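Local coordinates for protein archease (Thermotoga maritima, PDB 1J5U), which probably activates the tRNA-splicing ligase RtcB by promoting its guanylylation, and binds calcium, at residues A[42-47]-A[83-88]. Residues are numbered along the deposited sequence; the frame is centred on the assembly and turned at random.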
loop_
_atom_site.group_PDB
_atom_site.type_symbol
_atom_site.label_atom_id
_atom_site.label_comp_id
_atom_site.label_asym_id
_atom_site.label_seq_id
_atom_site.Cartn_x
_atom_site.Cartn_y
_atom_site.Cartn_z
ATOM N N ILE A 42 5.332 -1.978 3.175
ATOM C CA ILE A 42 4.629 -1.417 4.324
ATOM C C ILE A 42 3.439 -2.289 4.739
ATOM O O ILE A 42 3.283 -2.613 5.926
ATOM C CB ILE A 42 4.123 0.033 4.023
ATOM C CG1 ILE A 42 5.320 1.002 3.918
ATOM C CG2 ILE A 42 3.144 0.495 5.127
ATOM C CD1 ILE A 42 4.937 2.428 3.522
ATOM N N LEU A 43 2.609 -2.674 3.760
ATOM C CA LEU A 43 1.438 -3.508 4.017
ATOM C C LEU A 43 1.793 -4.842 4.695
ATOM O O LEU A 43 1.162 -5.237 5.688
ATOM C CB LEU A 43 0.660 -3.768 2.692
ATOM C CG LEU A 43 -0.011 -2.551 2.025
ATOM C CD1 LEU A 43 -0.708 -2.993 0.725
ATOM C CD2 LEU A 43 -1.047 -1.919 2.987
ATOM N N LEU A 44 2.803 -5.527 4.173
ATOM C CA LEU A 44 3.252 -6.816 4.720
ATOM C C LEU A 44 3.850 -6.680 6.129
ATOM O O LEU A 44 3.573 -7.483 7.028
ATOM C CB LEU A 44 4.322 -7.424 3.812
ATOM C CG LEU A 44 3.862 -7.749 2.387
ATOM C CD1 LEU A 44 5.027 -8.284 1.561
ATOM C CD2 LEU A 44 2.746 -8.767 2.467
ATOM N N GLU A 45 4.677 -5.662 6.296
ATOM C CA GLU A 45 5.336 -5.409 7.572
ATOM C C GLU A 45 4.364 -4.930 8.648
ATOM O O GLU A 45 4.338 -5.470 9.754
ATOM C CB GLU A 45 6.444 -4.373 7.363
ATOM C CG GLU A 45 6.920 -3.668 8.630
ATOM C CD GLU A 45 7.751 -2.435 8.302
ATOM O OE1 GLU A 45 8.751 -2.581 7.571
ATOM O OE2 GLU A 45 7.399 -1.327 8.768
ATOM N N GLU A 46 3.553 -3.932 8.311
ATOM C CA GLU A 46 2.603 -3.360 9.251
ATOM C C GLU A 46 1.563 -4.384 9.701
ATOM O O GLU A 46 1.181 -4.437 10.883
ATOM C CB GLU A 46 1.938 -2.139 8.598
ATOM C CG GLU A 46 0.955 -1.383 9.448
ATOM C CD GLU A 46 1.549 -0.918 10.755
ATOM O OE1 GLU A 46 2.714 -0.464 10.773
ATOM O OE2 GLU A 46 0.840 -0.997 11.766
ATOM N N GLU A 47 1.107 -5.214 8.766
ATOM C CA GLU A 47 0.114 -6.232 9.091
ATOM C C GLU A 47 0.708 -7.548 9.595
ATOM O O GLU A 47 -0.027 -8.439 10.002
ATOM C CB GLU A 47 -0.771 -6.503 7.881
ATOM C CG GLU A 47 -1.592 -5.292 7.449
ATOM C CD GLU A 47 -2.832 -5.708 6.691
ATOM O OE1 GLU A 47 -2.807 -6.804 6.091
ATOM O OE2 GLU A 47 -3.824 -4.954 6.681
ATOM N N GLY A 83 -7.713 -12.505 1.601
ATOM C CA GLY A 83 -6.715 -13.515 1.874
ATOM C C GLY A 83 -5.526 -13.525 0.921
ATOM O O GLY A 83 -4.759 -14.475 0.928
ATOM N N TRP A 84 -5.339 -12.472 0.128
ATOM C CA TRP A 84 -4.213 -12.421 -0.808
ATOM C C TRP A 84 -3.321 -11.164 -0.612
ATOM O O TRP A 84 -3.811 -10.051 -0.627
ATOM C CB TRP A 84 -4.731 -12.438 -2.261
ATOM C CG TRP A 84 -5.470 -13.708 -2.654
ATOM C CD1 TRP A 84 -6.811 -13.930 -2.602
ATOM C CD2 TRP A 84 -4.879 -14.925 -3.115
ATOM N NE1 TRP A 84 -7.101 -15.218 -3.002
ATOM C CE2 TRP A 84 -5.930 -15.850 -3.324
ATOM C CE3 TRP A 84 -3.562 -15.325 -3.373
ATOM C CZ2 TRP A 84 -5.705 -17.151 -3.778
ATOM C CZ3 TRP A 84 -3.339 -16.632 -3.831
ATOM C CH2 TRP A 84 -4.408 -17.522 -4.026
ATOM N N ALA A 85 -2.015 -11.361 -0.484
ATOM C CA ALA A 85 -1.104 -10.239 -0.292
ATOM C C ALA A 85 -0.159 -10.001 -1.475
ATOM O O ALA A 85 0.351 -10.950 -2.076
ATOM C CB ALA A 85 -0.293 -10.453 0.990
ATOM N N PRO A 86 0.058 -8.726 -1.839
ATOM C CA PRO A 86 0.962 -8.415 -2.954
ATOM C C PRO A 86 2.364 -8.916 -2.585
ATOM O O PRO A 86 2.841 -8.700 -1.473
ATOM C CB PRO A 86 0.870 -6.888 -3.063
ATOM C CG PRO A 86 0.588 -6.461 -1.607
ATOM C CD PRO A 86 -0.481 -7.491 -1.226
ATOM N N TRP A 87 3.031 -9.582 -3.516
ATOM C CA TRP A 87 4.349 -10.137 -3.234
ATOM C C TRP A 87 5.443 -9.689 -4.203
ATOM O O TRP A 87 6.520 -9.217 -3.787
ATOM C CB TRP A 87 4.237 -11.676 -3.212
ATOM C CG TRP A 87 5.545 -12.404 -3.079
ATOM C CD1 TRP A 87 6.467 -12.282 -2.071
ATOM C CD2 TRP A 87 6.069 -13.378 -3.983
ATOM N NE1 TRP A 87 7.530 -13.120 -2.298
ATOM C CE2 TRP A 87 7.313 -13.805 -3.465
ATOM C CE3 TRP A 87 5.605 -13.934 -5.183
ATOM C CZ2 TRP A 87 8.104 -14.765 -4.107
ATOM C CZ3 TRP A 87 6.392 -14.894 -5.826
ATOM C CH2 TRP A 87 7.630 -15.299 -5.282
ATOM N N ARG A 88 5.179 -9.843 -5.498
ATOM C CA ARG A 88 6.150 -9.442 -6.503
ATOM C C ARG A 88 5.502 -8.534 -7.538
ATOM O O ARG A 88 4.297 -8.600 -7.767
ATOM C CB ARG A 88 6.753 -10.676 -7.182
ATOM C CG ARG A 88 7.738 -11.430 -6.277
ATOM C CD ARG A 88 9.061 -10.666 -6.153
ATOM N NE ARG A 88 9.971 -11.235 -5.157
ATOM C CZ ARG A 88 9.936 -10.954 -3.855
ATOM N NH1 ARG A 88 9.031 -10.107 -3.373
ATOM N NH2 ARG A 88 10.814 -11.514 -3.032
#
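Leu-44 meets Ala-85 and Pro-86 just beside the flat groups of this contact, which lie against each other within the strand rather than across the gap. The setting is the alpha+beta core of the archease family, in which the C-terminal part of helix 32-47 packs on strand 84-92 of an antiparallel sheet; the two short axes come within 9.0 Å at 129°. Arg-88 folds back over the indole of Trp-87: its CG sits over the ring centre, 3.4 Å above the plane, while Trp-87 NE1 lies against one face of the guanidinium, offset toward its rim. Arg-88 NH1 also reaches Trp-87 O at 2.7 Å, bent (N-H...O angle 132°) and from above the carbonyl plane. A classic beta bulge puts Trp-87 and Arg-88 together opposite Thr-99 of strand 95-105. Trp-87 directs its CB away from the helix, and the ring is in cation-pi contact with Arg-101.

No hydrogen bond crosses, and apolar groups do the work. Leu-44 holds CG anti to its own carbonyl carbon (chi1 -62°), and the forked end extends to the strand: CD2 touches Ala-85 CB at 3.8 Å, with Ile-49 touching both residues. An alanine here would remove CG and both methyls and is likely to leave a gap beside Ala-85 CB and Pro-86 O. The preceding residue, Leu-43, aims its CB at the strand and brings CD1 to 4.4 Å from Pro-86 CG, a looser touch that Trp-76 of helix 66-81 shares by contacting both side chains. Pro-86 O is buried with no polar partner in the model; what it meets across the contact is aliphatic, Leu-44 CD1 at 3.8 Å and CD2 at 3.9 Å.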